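PDB 3HUF: DNA repair and telomere maintenance protein nbs1 from Schizosaccharomyces pombe, which serves in the MRN complex for DNA double-strand break repair and telomere maintenance, its N-terminal FHA and BRCT domains binding phosphorylated partners such as Ctp1. Local coordinates for residues 18-23 and 52-57; 119-124 and 149-154. All coordinates share one frame; numbering follows the deposited sequence.

Interaction 1 of 2, residues 18-23 and 52-57; sequences LFPGTY and ILTPSE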
loop_
_atom_site.group_PDB
_atom_site.type_symbol
_atom_site.label_atom_id
_atom_site.label_comp_id
_atom_site.label_asym_id
_atom_site.label_seq_id
_atom_site.Cartn_x
_atom_site.Cartn_y
_atom_site.Cartn_z
ATOM N N LEU A 18 -9.055 -8.756 -9.933
ATOM C CA LEU A 18 -8.683 -10.154 -10.062
ATOM C C LEU A 18 -7.755 -10.559 -8.924
ATOM O O LEU A 18 -6.691 -10.017 -8.755
ATOM C CB LEU A 18 -7.985 -10.400 -11.424
ATOM C CG LEU A 18 -8.812 -10.099 -12.682
ATOM C CD1 LEU A 18 -8.025 -10.559 -13.957
ATOM C CD2 LEU A 18 -10.218 -10.760 -12.619
ATOM N N PHE A 19 -8.155 -11.552 -8.161
ATOM C CA PHE A 19 -7.331 -12.038 -7.080
ATOM C C PHE A 19 -6.453 -13.184 -7.592
ATOM O O PHE A 19 -6.736 -13.744 -8.643
ATOM C CB PHE A 19 -8.234 -12.512 -5.942
ATOM C CG PHE A 19 -9.252 -11.503 -5.531
ATOM C CD1 PHE A 19 -10.611 -11.796 -5.610
ATOM C CD2 PHE A 19 -8.868 -10.265 -5.055
ATOM C CE1 PHE A 19 -11.567 -10.858 -5.211
ATOM C CE2 PHE A 19 -9.804 -9.332 -4.656
ATOM C CZ PHE A 19 -11.162 -9.626 -4.746
ATOM N N PRO A 20 -5.349 -13.485 -6.880
ATOM C CA PRO A 20 -4.593 -14.713 -7.080
ATOM C C PRO A 20 -5.486 -15.941 -7.261
ATOM O O PRO A 20 -6.419 -16.149 -6.478
ATOM C CB PRO A 20 -3.784 -14.814 -5.790
ATOM C CG PRO A 20 -3.429 -13.335 -5.516
ATOM C CD PRO A 20 -4.707 -12.613 -5.870
ATOM N N GLY A 21 -5.172 -16.737 -8.283
ATOM C CA GLY A 21 -5.924 -17.939 -8.611
ATOM C C GLY A 21 -6.046 -17.964 -10.121
ATOM O O GLY A 21 -5.324 -17.255 -10.830
ATOM N N THR A 22 -6.974 -18.767 -10.623
ATOM C CA THR A 22 -7.101 -18.967 -12.051
ATOM C C THR A 22 -8.486 -18.621 -12.583
ATOM O O THR A 22 -9.497 -18.924 -11.959
ATOM C CB THR A 22 -6.773 -20.417 -12.418
ATOM O OG1 THR A 22 -5.574 -20.830 -11.737
ATOM C CG2 THR A 22 -6.530 -20.504 -13.886
ATOM N N TYR A 23 -8.519 -18.009 -13.756
ATOM C CA TYR A 23 -9.739 -17.606 -14.414
ATOM C C TYR A 23 -9.770 -18.215 -15.803
ATOM O O TYR A 23 -8.751 -18.260 -16.484
ATOM C CB TYR A 23 -9.788 -16.079 -14.537
ATOM C CG TYR A 23 -9.769 -15.383 -13.184
ATOM C CD1 TYR A 23 -8.557 -15.049 -12.563
ATOM C CD2 TYR A 23 -10.958 -15.099 -12.507
ATOM C CE1 TYR A 23 -8.526 -14.424 -11.299
ATOM C CE2 TYR A 23 -10.943 -14.470 -11.242
ATOM C CZ TYR A 23 -9.726 -14.139 -10.651
ATOM O OH TYR A 23 -9.718 -13.528 -9.418
ATOM N N ILE A 52 -3.021 -15.790 -11.729
ATOM C CA ILE A 52 -2.315 -14.768 -10.985
ATOM C C ILE A 52 -1.682 -15.460 -9.798
ATOM O O ILE A 52 -2.374 -16.143 -9.036
ATOM C CB ILE A 52 -3.247 -13.625 -10.575
ATOM C CG1 ILE A 52 -3.775 -12.963 -11.856
ATOM C CG2 ILE A 52 -2.499 -12.612 -9.677
ATOM C CD1 ILE A 52 -4.840 -11.959 -11.626
ATOM N N LEU A 53 -0.362 -15.334 -9.659
ATOM C CA LEU A 53 0.281 -15.961 -8.512
ATOM C C LEU A 53 0.100 -15.071 -7.304
ATOM O O LEU A 53 -0.105 -13.883 -7.413
ATOM C CB LEU A 53 1.759 -16.315 -8.753
ATOM C CG LEU A 53 2.081 -17.202 -9.953
ATOM C CD1 LEU A 53 3.589 -17.498 -10.034
ATOM C CD2 LEU A 53 1.237 -18.511 -9.947
ATOM N N THR A 54 0.173 -15.688 -6.150
ATOM C CA THR A 54 0.106 -15.033 -4.864
ATOM C C THR A 54 1.417 -14.171 -4.679
ATOM O O THR A 54 2.435 -14.424 -5.329
ATOM C CB THR A 54 -0.097 -16.220 -3.884
ATOM O OG1 THR A 54 -1.189 -16.016 -2.972
ATOM C CG2 THR A 54 1.138 -16.719 -3.278
ATOM N N PRO A 55 1.377 -13.102 -3.873
ATOM C CA PRO A 55 2.605 -12.275 -3.814
ATOM C C PRO A 55 3.783 -12.873 -3.028
ATOM O O PRO A 55 3.578 -13.737 -2.186
ATOM C CB PRO A 55 2.117 -10.980 -3.156
ATOM C CG PRO A 55 0.909 -11.395 -2.341
ATOM C CD PRO A 55 0.269 -12.535 -3.077
ATOM N N SER A 56 5.011 -12.436 -3.319
ATOM C CA SER A 56 6.155 -12.830 -2.494
ATOM C C SER A 56 6.481 -11.701 -1.533
ATOM O O SER A 56 5.993 -10.582 -1.700
ATOM C CB SER A 56 7.396 -13.178 -3.328
ATOM O OG SER A 56 7.055 -13.628 -4.633
ATOM N N GLU A 57 7.315 -12.001 -0.545
ATOM C CA GLU A 57 7.688 -11.029 0.477
ATOM C C GLU A 57 8.401 -9.825 -0.143
ATOM O O GLU A 57 8.164 -8.694 0.250
ATOM C CB GLU A 57 8.540 -11.682 1.576
ATOM C CG GLU A 57 8.622 -10.836 2.871
ATOM C CD GLU A 57 7.273 -10.164 3.255
ATOM O OE1 GLU A 57 6.313 -10.903 3.588
ATOM O OE2 GLU A 57 7.174 -8.915 3.238
#
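Gly21 and Ile52 face each other as a hydrogen-bonded antiparallel pair: Gly21 N gives to Ile52 O at 3.0 Å, on a lone pair in the carbonyl plane, and Ile52 N returns a straighter bond to Gly21 O at 2.9 Å. The same Ile52 O also takes a CA-H...O contact from Pro20 CA (3.3 Å). Gly21 has a positive phi of 138°, a backbone setting in which a CB would press on the preceding carbonyl.

The apolar contacts centre on Ile52. Its CG1 branch lies beside the backbone N (chi1 -63°) and then runs extended, carrying CD1 to 3.5 Å from Leu18 CB; the two side chains cross at about a right angle. CD1 also comes obliquely to the Tyr23 ring, while the other branch, CG2, lies against the backbone of Pro20. The Pro20 ring also meets Thr54, its CG 4.0 Å from Thr54 CA.

Within 18-23, Tyr23 OH accepts from Phe19 N (2.8 Å), and Leu18 CD2 lies over one face of the Tyr23 ring, toward its rim. This contact joins two strands of the FHA beta sandwich, 21-26 and 48-52, at their ends; Ile52 also packs on Trp2 of strand 2-6 and Phe68 of strand 68-72.

Interaction 2 of 2, residues 119-124 and 149-154; sequences QFDNPE and THFVMN
Gln119 and Phe120 run parallel to Phe151 and Val152 as adjacent strands. Gln119 N donates to His150 O at 2.9 Å, and Gln119 O receives Val152 N in a nearly linear bond of 2.8 Å. Phe120 and Val152 point the same way from the sheet, and Val152 CG2 sits over the centre of the Phe120 ring, 3.9 Å from the centroid, a CH-pi contact. On the other face, Gln119 and Phe151 meet: the extended glutamine brings its amide to the ring edge, with OE1 3.5 Å from Phe151 CD1 and the two planes 81° apart. With CG anti to the backbone N (chi1 -159°), Asp121 lays its CG 3.5 Å from Phe151 CZ, the carboxylate and ring planes 54° apart.

These are central strands of the four-stranded parallel sheet of the first BRCT domain, and the chain turns here from strand 118-120 into helix 123-134. Where the strands part, the Asp121 N-H is shared between Val152 O, weakly at 3.2 Å, and a water 2.7 Å from Asp121 N that in turn donates to Val152 O. Asn122 is the N-cap, its OD1 accepting from Met125 N and weakly from Glu124 N. Further out, Leu142 O takes Gln119 NE2, Thr162 OG1 bonds Asp121 OD2, and helix 163-170 covers Phe151 through Thr165 and Ala168.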
loop_
_atom_site.group_PDB
_atom_site.type_symbol
_atom_site.label_atom_id
_atom_site.label_comp_id
_atom_site.label_asym_id
_atom_site.label_seq_id
_atom_site.Cartn_x
_atom_site.Cartn_y
_atom_site.Cartn_z
ATOM N N GLN A 119 1.563 -2.548 5.674
ATOM C CA GLN A 119 2.498 -2.756 6.771
ATOM C C GLN A 119 1.736 -2.962 8.067
ATOM O O GLN A 119 0.734 -2.290 8.295
ATOM C CB GLN A 119 3.463 -1.573 6.915
ATOM C CG GLN A 119 4.433 -1.715 8.113
ATOM C CD GLN A 119 5.457 -0.617 8.158
ATOM O OE1 GLN A 119 5.237 0.457 7.619
ATOM N NE2 GLN A 119 6.593 -0.879 8.794
ATOM N N PHE A 120 2.197 -3.901 8.899
ATOM C CA PHE A 120 1.591 -4.155 10.199
ATOM C C PHE A 120 2.532 -3.685 11.279
ATOM O O PHE A 120 3.743 -3.700 11.096
ATOM C CB PHE A 120 1.320 -5.639 10.402
ATOM C CG PHE A 120 0.100 -6.132 9.687
ATOM C CD1 PHE A 120 0.133 -6.351 8.305
ATOM C CD2 PHE A 120 -1.076 -6.387 10.399
ATOM C CE1 PHE A 120 -0.982 -6.828 7.634
ATOM C CE2 PHE A 120 -2.213 -6.849 9.738
ATOM C CZ PHE A 120 -2.166 -7.063 8.346
ATOM N N ASP A 121 1.979 -3.254 12.405
ATOM C CA ASP A 121 2.814 -2.743 13.474
ATOM C C ASP A 121 3.198 -3.838 14.460
ATOM O O ASP A 121 3.991 -3.620 15.353
ATOM C CB ASP A 121 2.095 -1.625 14.205
ATOM C CG ASP A 121 3.049 -0.727 14.963
ATOM O OD1 ASP A 121 4.265 -0.671 14.619
ATOM O OD2 ASP A 121 2.577 -0.091 15.906
ATOM N N ASN A 122 2.667 -5.038 14.259
ATOM C CA ASN A 122 2.735 -6.064 15.277
ATOM C C ASN A 122 2.876 -7.413 14.592
ATOM O O ASN A 122 2.117 -7.720 13.681
ATOM C CB ASN A 122 1.439 -5.968 16.097
ATOM C CG ASN A 122 1.353 -6.967 17.213
ATOM O OD1 ASN A 122 1.099 -8.149 16.993
ATOM N ND2 ASN A 122 1.499 -6.484 18.436
ATOM N N PRO A 123 3.853 -8.219 15.022
ATOM C CA PRO A 123 4.130 -9.527 14.421
ATOM C C PRO A 123 3.007 -10.558 14.580
ATOM O O PRO A 123 2.808 -11.386 13.688
ATOM C CB PRO A 123 5.384 -10.001 15.163
ATOM C CG PRO A 123 5.917 -8.797 15.878
ATOM C CD PRO A 123 4.770 -7.912 16.135
ATOM N N GLU A 124 2.294 -10.520 15.704
ATOM C CA GLU A 124 1.178 -11.442 15.932
ATOM C C GLU A 124 -0.007 -11.043 15.046
ATOM O O GLU A 124 -0.753 -11.901 14.582
ATOM C CB GLU A 124 0.798 -11.521 17.423
ATOM C CG GLU A 124 -0.115 -12.715 17.777
ATOM C CD GLU A 124 0.175 -13.367 19.136
ATOM O OE1 GLU A 124 0.917 -12.802 19.978
ATOM O OE2 GLU A 124 -0.350 -14.478 19.364
ATOM N N THR A 149 1.443 1.288 1.118
ATOM C CA THR A 149 0.352 2.238 0.935
ATOM C C THR A 149 -0.514 2.378 2.199
ATOM O O THR A 149 -1.122 3.418 2.414
ATOM C CB THR A 149 -0.566 1.839 -0.255
ATOM O OG1 THR A 149 -1.042 0.507 -0.049
ATOM C CG2 THR A 149 0.199 1.884 -1.581
ATOM N N HIS A 150 -0.585 1.321 3.021
ATOM C CA HIS A 150 -1.456 1.338 4.209
ATOM C C HIS A 150 -0.719 0.762 5.377
ATOM O O HIS A 150 0.123 -0.130 5.203
ATOM C CB HIS A 150 -2.723 0.520 3.977
ATOM C CG HIS A 150 -3.609 1.070 2.906
ATOM N ND1 HIS A 150 -3.323 0.937 1.562
ATOM C CD2 HIS A 150 -4.781 1.746 2.977
ATOM C CE1 HIS A 150 -4.273 1.519 0.849
ATOM N NE2 HIS A 150 -5.182 2.000 1.683
ATOM N N PHE A 151 -1.050 1.257 6.569
ATOM C CA PHE A 151 -0.376 0.855 7.785
ATOM C C PHE A 151 -1.414 0.481 8.813
ATOM O O PHE A 151 -2.273 1.296 9.122
ATOM C CB PHE A 151 0.487 2.004 8.328
ATOM C CG PHE A 151 1.212 1.665 9.610
ATOM C CD1 PHE A 151 2.465 1.091 9.574
ATOM C CD2 PHE A 151 0.619 1.914 10.860
ATOM C CE1 PHE A 151 3.136 0.768 10.753
ATOM C CE2 PHE A 151 1.281 1.597 12.042
ATOM C CZ PHE A 151 2.543 1.030 11.990
ATOM N N VAL A 152 -1.324 -0.743 9.341
ATOM C CA VAL A 152 -2.256 -1.209 10.362
ATOM C C VAL A 152 -1.712 -0.954 11.746
ATOM O O VAL A 152 -0.786 -1.640 12.169
ATOM C CB VAL A 152 -2.507 -2.732 10.277
ATOM C CG1 VAL A 152 -3.643 -3.132 11.238
ATOM C CG2 VAL A 152 -2.814 -3.145 8.836
ATOM N N MET A 153 -2.290 0.009 12.457
ATOM C CA MET A 153 -1.890 0.263 13.845
ATOM C C MET A 153 -2.529 -0.770 14.743
ATOM O O MET A 153 -3.615 -1.271 14.419
ATOM C CB MET A 153 -2.321 1.659 14.291
ATOM C CG MET A 153 -3.737 1.998 13.928
ATOM S SD MET A 153 -4.490 3.373 14.821
ATOM C CE MET A 153 -3.209 4.558 14.905
ATOM N N ASN A 154 -1.874 -1.090 15.862
ATOM C CA ASN A 154 -2.502 -1.926 16.892
ATOM C C ASN A 154 -3.719 -1.227 17.485
ATOM O O ASN A 154 -3.828 0.007 17.420
ATOM C CB ASN A 154 -1.539 -2.300 18.043
ATOM C CG ASN A 154 -0.238 -2.911 17.557
ATOM O OD1 ASN A 154 -0.149 -3.422 16.426
ATOM N ND2 ASN A 154 0.799 -2.849 18.411
HETATM O O HOH W 1 -0.463 -4.129 13.211
#

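In the fold
From the N terminus, the chain first passes through strand 2-6 and, from the end of strand 16-18, enters interaction 1, which closes a loop of 28 residues containing strand 35-37 and most of strand 48-52. It goes on through helix 57-62 and the remaining FHA strands before strand 109-113 pairs with strand 2-6 in the antiparallel sheet. Interaction 2 follows, closing 24 residues that include most of helix 123-134 and strand 140-141. The two loops lie in series, neither nested nor crossing. The centres of the two contacts lie 22 Å apart, their nearest atoms about 9 Å: interaction 1 ties together strands of the FHA domain, interaction 2 the parallel sheet of the first BRCT domain.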